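Local atomic coordinates of FAD dependent oxidoreductase domain-containing protein (Deinococcus radiodurans R1, PDB entry 3C4N), a protein that binds ADP in the crystal and is probably an FAD-dependent oxidoreductase, though its substrate and reaction are not known. Residues Leu149-Pro154 against Leu260-Gly265; Gln89-Pro92 against Gln98-Trp101; Gln105-Leu110 against Leu116-Arg121. All coordinates share one frame; numbering follows the deposited sequence.

Contact 1. Residues Leu149-Pro154 against Leu260-Gly265; sequences LALLDP and LDLLSG
The CA atoms of Leu151 and Leu262 come nearest, 8.3 Å apart, where two loops approach each other at the end of strand 251-260. Residues Leu149-Leu152 form a type I beta turn, closed by the bond from Leu152 N to Leu149 O at 3.0 Å. On the other side the chain bends at Asp261, the centre of an inverse gamma turn, in which Leu262 N reaches Leu260 O at 2.9 Å.

The contact is made by leucine side chains. CD2 of Leu151 meets CD1 of Leu262 at 3.5 Å. CD2 of Leu151 also lies 4.0 Å from CB of Leu262, alongside that side chain. The two side chains slide past each other in opposite directions. In Leu151, CG stands anti to the carbonyl carbon (chi1 -56°), and this carries CD2 across to the other loop. Leu260 joins more loosely, its CD2 4.5 Å from CD2 of Leu151.

Ala330 touches both Leu151 and Leu262, and Tyr285 packs on Leu151 and Leu260. The cluster is therefore shared with strand 284-288 and a further loop. This is apolar loop packing away from the ADP site. It joins the turn after helix 146-149 to the end of strand 251-260. That strand belongs to a mixed sheet distinct from the one with strand 36-42, which leads into the probable Rossmann-type ADP-binding turn.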
loop_
_atom_site.group_PDB
_atom_site.type_symbol
_atom_site.label_atom_id
_atom_site.label_comp_id
_atom_site.label_asym_id
_atom_site.label_seq_id
_atom_site.Cartn_x
_atom_site.Cartn_y
_atom_site.Cartn_z
ATOM N N LEU A 149 18.552 37.605 -8.608
ATOM C CA LEU A 149 19.631 38.570 -8.481
ATOM C C LEU A 149 19.565 39.309 -7.147
ATOM O O LEU A 149 20.580 39.490 -6.476
ATOM C CB LEU A 149 19.562 39.576 -9.634
ATOM C CG LEU A 149 20.882 40.177 -10.132
ATOM C CD1 LEU A 149 20.589 41.166 -11.251
ATOM C CD2 LEU A 149 21.626 40.872 -8.998
ATOM N N ALA A 150 18.363 39.722 -6.764
ATOM C CA ALA A 150 18.153 40.463 -5.524
ATOM C C ALA A 150 18.557 39.684 -4.277
ATOM O O ALA A 150 18.613 40.237 -3.173
ATOM C CB ALA A 150 16.682 40.883 -5.421
ATOM N N LEU A 151 18.826 38.398 -4.444
ATOM C CA LEU A 151 19.209 37.569 -3.310
ATOM C C LEU A 151 20.680 37.740 -2.972
ATOM O O LEU A 151 21.086 37.578 -1.823
ATOM C CB LEU A 151 18.942 36.098 -3.616
ATOM C CG LEU A 151 17.522 35.717 -4.009
ATOM C CD1 LEU A 151 17.509 34.241 -4.385
ATOM C CD2 LEU A 151 16.557 35.993 -2.861
ATOM N N LEU A 152 21.475 38.079 -3.979
ATOM C CA LEU A 152 22.909 38.207 -3.782
ATOM C C LEU A 152 23.503 39.558 -4.103
ATOM O O LEU A 152 22.807 40.501 -4.478
ATOM C CB LEU A 152 23.647 37.150 -4.611
ATOM C CG LEU A 152 22.836 36.342 -5.622
ATOM C CD1 LEU A 152 23.713 35.860 -6.765
ATOM C CD2 LEU A 152 22.202 35.175 -4.906
ATOM N N ASP A 153 24.817 39.627 -3.949
ATOM C CA ASP A 153 25.563 40.833 -4.240
ATOM C C ASP A 153 26.486 40.498 -5.415
ATOM O O ASP A 153 27.490 39.811 -5.254
ATOM C CB ASP A 153 26.381 41.250 -3.019
ATOM C CG ASP A 153 27.197 42.495 -3.270
ATOM O OD1 ASP A 153 28.081 42.456 -4.154
ATOM O OD2 ASP A 153 26.950 43.509 -2.588
ATOM N N PRO A 154 26.138 40.971 -6.618
ATOM C CA PRO A 154 26.908 40.742 -7.845
ATOM C C PRO A 154 28.413 40.954 -7.707
ATOM O O PRO A 154 29.197 40.271 -8.366
ATOM C CB PRO A 154 26.284 41.726 -8.826
ATOM C CG PRO A 154 24.840 41.740 -8.394
ATOM C CD PRO A 154 24.946 41.796 -6.888
ATOM N N LEU A 260 13.083 29.790 2.616
ATOM C CA LEU A 260 13.352 31.199 2.383
ATOM C C LEU A 260 12.206 31.798 1.575
ATOM O O LEU A 260 12.108 31.586 0.365
ATOM C CB LEU A 260 14.655 31.373 1.611
ATOM C CG LEU A 260 15.088 32.826 1.392
ATOM C CD1 LEU A 260 15.651 33.409 2.686
ATOM C CD2 LEU A 260 16.136 32.870 0.297
ATOM N N ASP A 261 11.345 32.557 2.245
ATOM C CA ASP A 261 10.200 33.150 1.582
ATOM C C ASP A 261 10.509 34.402 0.782
ATOM O O ASP A 261 10.208 35.512 1.211
ATOM C CB ASP A 261 9.108 33.446 2.608
ATOM C CG ASP A 261 8.538 32.186 3.225
ATOM O OD1 ASP A 261 7.923 31.386 2.495
ATOM O OD2 ASP A 261 8.707 31.988 4.441
ATOM N N LEU A 262 11.124 34.218 -0.377
ATOM C CA LEU A 262 11.439 35.332 -1.257
ATOM C C LEU A 262 11.029 34.938 -2.673
ATOM O O LEU A 262 11.186 33.783 -3.071
ATOM C CB LEU A 262 12.926 35.671 -1.191
ATOM C CG LEU A 262 13.336 36.402 0.089
ATOM C CD1 LEU A 262 14.833 36.546 0.148
ATOM C CD2 LEU A 262 12.674 37.768 0.125
ATOM N N LEU A 263 10.489 35.904 -3.413
ATOM C CA LEU A 263 10.010 35.693 -4.774
ATOM C C LEU A 263 10.760 34.631 -5.558
ATOM O O LEU A 263 11.977 34.692 -5.695
ATOM C CB LEU A 263 10.049 37.001 -5.564
ATOM C CG LEU A 263 9.406 36.943 -6.955
ATOM C CD1 LEU A 263 7.941 36.552 -6.807
ATOM C CD2 LEU A 263 9.509 38.316 -7.648
ATOM N N SER A 264 10.024 33.659 -6.079
ATOM C CA SER A 264 10.631 32.607 -6.869
ATOM C C SER A 264 9.733 32.248 -8.038
ATOM O O SER A 264 8.515 32.417 -7.971
ATOM C CB SER A 264 10.874 31.371 -6.014
ATOM O OG SER A 264 11.260 30.282 -6.828
ATOM N N GLY A 265 10.340 31.746 -9.109
ATOM C CA GLY A 265 9.572 31.373 -10.282
ATOM C C GLY A 265 9.742 29.924 -10.686
ATOM O O GLY A 265 10.599 29.216 -10.166
#

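Contact 2. Residues Gln89-Pro92 against Gln98-Trp101; sequences QDIP and QAEW
Ile91 and Ala99 are the closest pair along the backbones, their CA atoms 6.5 Å apart, where the loop segment 89-92 runs beside a turn of helix 96-107. The motif is a short strand-loop-helix connection: the chain leaves strand 85-86, passes through this loop and folds back so that the loop packs on the first turns of the helix it leads into.

One side chain from the loop makes the contact. Ile91 points toward the helix and lays its longer branch over the methyl of Ala99. CG1 of Ile91 is 3.5 Å from CB of Ala99. The branch methyl CG2 of Ile91 is farther off, 4.1 Å from CB of Ala99. CG1 sits beside the backbone N and CD1 extends from it (chi2 172°), which takes the ethyl arm past Ala99 toward Glu100. There it comes near the carboxylate, whose stronger partner is Arg165, bound through a salt bridge to OE1 of Glu100. Ala99 has just a methyl here, consistent with the close approach of loop and helix.

Leu382 of helix 379-398 touches both Ala99 and Pro92, so a second helix packs against loop and helix together. Asp90 is paired with Arg272 in a salt bridge, and the carbonyl of Ala99 accepts a hydrogen bond from Trp86 NE1. At its far end, CD1 of Ile91 stands 3.4 Å from CB of Ala99 and 4.4 Å from OE2 of Glu100.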
loop_
_atom_site.group_PDB
_atom_site.type_symbol
_atom_site.label_atom_id
_atom_site.label_comp_id
_atom_site.label_asym_id
_atom_site.label_seq_id
_atom_site.Cartn_x
_atom_site.Cartn_y
_atom_site.Cartn_z
ATOM N N GLN A 89 26.979 18.819 -11.938
ATOM C CA GLN A 89 28.021 19.211 -10.984
ATOM C C GLN A 89 28.050 18.281 -9.781
ATOM O O GLN A 89 28.922 18.387 -8.922
ATOM C CB GLN A 89 27.820 20.665 -10.529
ATOM C CG GLN A 89 28.026 21.680 -11.652
ATOM C CD GLN A 89 27.711 23.103 -11.240
ATOM O OE1 GLN A 89 27.741 24.021 -12.067
ATOM N NE2 GLN A 89 27.406 23.298 -9.960
ATOM N N ASP A 90 27.091 17.368 -9.715
ATOM C CA ASP A 90 27.066 16.434 -8.610
ATOM C C ASP A 90 27.505 15.057 -9.066
ATOM O O ASP A 90 27.237 14.061 -8.399
ATOM C CB ASP A 90 25.673 16.354 -7.997
ATOM C CG ASP A 90 25.360 17.538 -7.107
ATOM O OD1 ASP A 90 26.263 18.382 -6.880
ATOM O OD2 ASP A 90 24.207 17.612 -6.622
ATOM N N ILE A 91 28.188 15.007 -10.204
ATOM C CA ILE A 91 28.674 13.747 -10.741
ATOM C C ILE A 91 30.152 13.566 -10.403
ATOM O O ILE A 91 31.002 14.300 -10.899
ATOM C CB ILE A 91 28.544 13.697 -12.277
ATOM C CG1 ILE A 91 27.093 13.952 -12.702
ATOM C CG2 ILE A 91 29.033 12.336 -12.788
ATOM C CD1 ILE A 91 26.908 14.110 -14.209
ATOM N N PRO A 92 30.475 12.602 -9.532
ATOM C CA PRO A 92 31.882 12.381 -9.189
ATOM C C PRO A 92 32.525 11.802 -10.447
ATOM O O PRO A 92 31.813 11.358 -11.349
ATOM C CB PRO A 92 31.811 11.345 -8.067
ATOM C CG PRO A 92 30.507 11.647 -7.404
ATOM C CD PRO A 92 29.591 11.886 -8.597
ATOM N N GLN A 98 26.036 6.382 -14.604
ATOM C CA GLN A 98 24.973 6.337 -13.609
ATOM C C GLN A 98 24.147 7.626 -13.608
ATOM O O GLN A 98 22.917 7.588 -13.522
ATOM C CB GLN A 98 25.566 6.105 -12.212
ATOM C CG GLN A 98 26.207 4.725 -12.018
ATOM C CD GLN A 98 27.609 4.601 -12.601
ATOM O OE1 GLN A 98 28.057 5.439 -13.388
ATOM N NE2 GLN A 98 28.306 3.535 -12.221
ATOM N N ALA A 99 24.831 8.760 -13.721
ATOM C CA ALA A 99 24.172 10.053 -13.722
ATOM C C ALA A 99 23.244 10.252 -14.910
ATOM O O ALA A 99 22.116 10.732 -14.754
ATOM C CB ALA A 99 25.211 11.171 -13.694
ATOM N N GLU A 100 23.707 9.891 -16.098
ATOM C CA GLU A 100 22.891 10.084 -17.299
ATOM C C GLU A 100 21.715 9.117 -17.350
ATOM O O GLU A 100 20.623 9.488 -17.768
ATOM C CB GLU A 100 23.745 9.941 -18.569
ATOM C CG GLU A 100 24.807 11.047 -18.775
ATOM C CD GLU A 100 24.269 12.479 -18.592
ATOM O OE1 GLU A 100 23.077 12.734 -18.884
ATOM O OE2 GLU A 100 25.061 13.354 -18.168
ATOM N N TRP A 101 21.948 7.882 -16.926
ATOM C CA TRP A 101 20.902 6.874 -16.917
ATOM C C TRP A 101 19.799 7.345 -15.967
ATOM O O TRP A 101 18.603 7.269 -16.283
ATOM C CB TRP A 101 21.473 5.533 -16.450
ATOM C CG TRP A 101 20.501 4.403 -16.565
ATOM C CD1 TRP A 101 20.288 3.610 -17.656
ATOM C CD2 TRP A 101 19.552 3.994 -15.580
ATOM N NE1 TRP A 101 19.257 2.733 -17.413
ATOM C CE2 TRP A 101 18.787 2.947 -16.144
ATOM C CE3 TRP A 101 19.270 4.412 -14.274
ATOM C CZ2 TRP A 101 17.752 2.313 -15.443
ATOM C CZ3 TRP A 101 18.244 3.786 -13.579
ATOM C CH2 TRP A 101 17.498 2.746 -14.167
#

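Contact 3. Residues Gln105-Leu110 against Leu116-Arg121; sequences QLLGAL and LEVEDR
A Schellman motif ends helix 96-107 at this contact, and the chain that follows returns to pack on the helix end as it enters strand 118-127. Ala109 is the C-prime residue of the motif, with positive phi (51°). Leu110 N bonds to Gln105 O at 2.8 Å, and Ala109 N bonds to Leu106 O at 3.0 Å.

Leu116 and Val118 both point toward the helix end. CB of Leu116 lies 3.7 Å from CB of Ala109. CD1 of Leu116 reaches the backbone instead, 3.6 Å from Leu106 O, the carbonyl already engaged by Ala109 N. CG2 of Val118 approaches the same carbonyl oxygen, so two methyl groups lie near it. The other branch of Val118 meets a side chain: CG1 of Val118 is 3.8 Å from CD2 of Leu107. These two side chains cross at about a right angle. Leu107 starts away from the strand, but its end swings back to make this touch.

The arrangement is a helix-loop-strand connection, with alternate residues Leu116 and Val118 turned to the helix while Glu117 and Glu119 point away. Leu167 of the neighbouring strand touches Leu107 and Val118, and Leu177 of helix 171-183 packs on Leu116.

Farther along the strand, Arg121 NH1 bonds to Glu119 OE1 at 3.1 Å as part of a salt bridge. The bond is bent, 146° at the hydrogen, and it meets OE1 from above the carboxylate plane. Thr168 OG1 bonds to both Glu119 OE1 and Arg121 NE.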
loop_
_atom_site.group_PDB
_atom_site.type_symbol
_atom_site.label_atom_id
_atom_site.label_comp_id
_atom_site.label_asym_id
_atom_site.label_seq_id
_atom_site.Cartn_x
_atom_site.Cartn_y
_atom_site.Cartn_z
ATOM N N GLN A 105 15.827 8.261 -16.851
ATOM C CA GLN A 105 14.726 7.647 -16.116
ATOM C C GLN A 105 13.753 8.736 -15.649
ATOM O O GLN A 105 12.536 8.628 -15.837
ATOM C CB GLN A 105 15.253 6.876 -14.897
ATOM C CG GLN A 105 15.916 5.559 -15.200
ATOM C CD GLN A 105 14.945 4.519 -15.714
ATOM O OE1 GLN A 105 14.979 4.169 -16.891
ATOM N NE2 GLN A 105 14.067 4.020 -14.838
ATOM N N LEU A 106 14.309 9.788 -15.052
ATOM C CA LEU A 106 13.537 10.923 -14.554
ATOM C C LEU A 106 12.614 11.504 -15.624
ATOM O O LEU A 106 11.399 11.551 -15.438
ATOM C CB LEU A 106 14.491 12.008 -14.041
ATOM C CG LEU A 106 14.806 12.143 -12.540
ATOM C CD1 LEU A 106 14.542 10.883 -11.785
ATOM C CD2 LEU A 106 16.238 12.589 -12.380
ATOM N N LEU A 107 13.185 11.941 -16.743
ATOM C CA LEU A 107 12.386 12.516 -17.825
ATOM C C LEU A 107 11.407 11.510 -18.441
ATOM O O LEU A 107 10.387 11.898 -18.999
ATOM C CB LEU A 107 13.300 13.079 -18.918
ATOM C CG LEU A 107 14.279 14.191 -18.524
ATOM C CD1 LEU A 107 15.151 14.521 -19.719
ATOM C CD2 LEU A 107 13.532 15.419 -18.049
ATOM N N GLY A 108 11.719 10.218 -18.341
ATOM C CA GLY A 108 10.836 9.211 -18.900
ATOM C C GLY A 108 9.930 8.597 -17.846
ATOM O O GLY A 108 9.233 7.613 -18.107
ATOM N N ALA A 109 9.943 9.182 -16.650
ATOM C CA ALA A 109 9.131 8.702 -15.534
ATOM C C ALA A 109 9.308 7.193 -15.285
ATOM O O ALA A 109 8.342 6.493 -14.994
ATOM C CB ALA A 109 7.656 9.030 -15.794
ATOM N N LEU A 110 10.545 6.706 -15.413
ATOM C CA LEU A 110 10.880 5.289 -15.205
ATOM C C LEU A 110 10.308 4.414 -16.308
ATOM O O LEU A 110 10.309 3.190 -16.199
ATOM C CB LEU A 110 10.342 4.799 -13.851
ATOM C CG LEU A 110 10.727 5.632 -12.621
ATOM C CD1 LEU A 110 9.996 5.142 -11.375
ATOM C CD2 LEU A 110 12.223 5.558 -12.443
ATOM N N LEU A 116 5.438 12.359 -14.160
ATOM C CA LEU A 116 6.456 12.738 -13.188
ATOM C C LEU A 116 6.910 14.154 -13.522
ATOM O O LEU A 116 7.655 14.354 -14.470
ATOM C CB LEU A 116 7.645 11.777 -13.258
ATOM C CG LEU A 116 8.361 11.519 -11.929
ATOM C CD1 LEU A 116 9.856 11.374 -12.194
ATOM C CD2 LEU A 116 8.121 12.652 -10.968
ATOM N N GLU A 117 6.433 15.121 -12.745
ATOM C CA GLU A 117 6.759 16.535 -12.932
ATOM C C GLU A 117 8.258 16.783 -12.870
ATOM O O GLU A 117 8.870 16.623 -11.813
ATOM C CB GLU A 117 6.094 17.392 -11.844
ATOM C CG GLU A 117 4.575 17.366 -11.804
ATOM C CD GLU A 117 3.948 18.156 -12.930
ATOM O OE1 GLU A 117 2.700 18.148 -13.029
ATOM O OE2 GLU A 117 4.697 18.786 -13.715
ATOM N N VAL A 118 8.846 17.187 -13.992
ATOM C CA VAL A 118 10.279 17.469 -14.044
ATOM C C VAL A 118 10.517 18.677 -14.945
ATOM O O VAL A 118 10.247 18.624 -16.151
ATOM C CB VAL A 118 11.084 16.276 -14.622
ATOM C CG1 VAL A 118 12.566 16.604 -14.618
ATOM C CG2 VAL A 118 10.815 15.018 -13.833
ATOM N N GLU A 119 11.020 19.765 -14.370
ATOM C CA GLU A 119 11.275 20.956 -15.163
ATOM C C GLU A 119 12.760 21.186 -15.410
ATOM O O GLU A 119 13.611 20.704 -14.657
ATOM C CB GLU A 119 10.636 22.200 -14.511
ATOM C CG GLU A 119 10.988 22.451 -13.049
ATOM C CD GLU A 119 9.940 21.923 -12.052
ATOM O OE1 GLU A 119 10.151 22.088 -10.831
ATOM O OE2 GLU A 119 8.910 21.352 -12.475
ATOM N N ASP A 120 13.059 21.884 -16.501
ATOM C CA ASP A 120 14.430 22.210 -16.869
ATOM C C ASP A 120 14.767 23.464 -16.102
ATOM O O ASP A 120 14.098 24.487 -16.238
ATOM C CB ASP A 120 14.534 22.469 -18.366
ATOM C CG ASP A 120 14.104 21.276 -19.183
ATOM O OD1 ASP A 120 14.578 20.157 -18.895
ATOM O OD2 ASP A 120 13.292 21.449 -20.112
ATOM N N ARG A 121 15.804 23.396 -15.288
ATOM C CA ARG A 121 16.154 24.549 -14.493
ATOM C C ARG A 121 17.663 24.612 -14.363
ATOM O O ARG A 121 18.267 23.774 -13.709
ATOM C CB ARG A 121 15.496 24.404 -13.117
ATOM C CG ARG A 121 15.353 25.669 -12.319
ATOM C CD ARG A 121 14.972 25.330 -10.890
ATOM N NE ARG A 121 13.618 24.808 -10.748
ATOM C CZ ARG A 121 12.516 25.532 -10.904
ATOM N NH1 ARG A 121 11.320 24.973 -10.740
ATOM N NH2 ARG A 121 12.607 26.813 -11.231
#

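Contacts 2 and 3 share helix 96-107. Contact 2 lies near its start and contact 3 at its end, with centres about 15 Å apart. The centre of contact 1 is about 28 Å from that of contact 2 and about 25 Å from that of contact 3. Its edge nevertheless meets contact 3, where Gly265 O and Arg121 NH2 pack 3.3 Å apart. Contact 3 has the clearest relation to the nucleotide. The side chain of Leu106 is about 13 Å from the bound ADP and about 10 Å from that of Met47, an ADP-binding residue. Contacts 1 and 2 lie away from the ADP site.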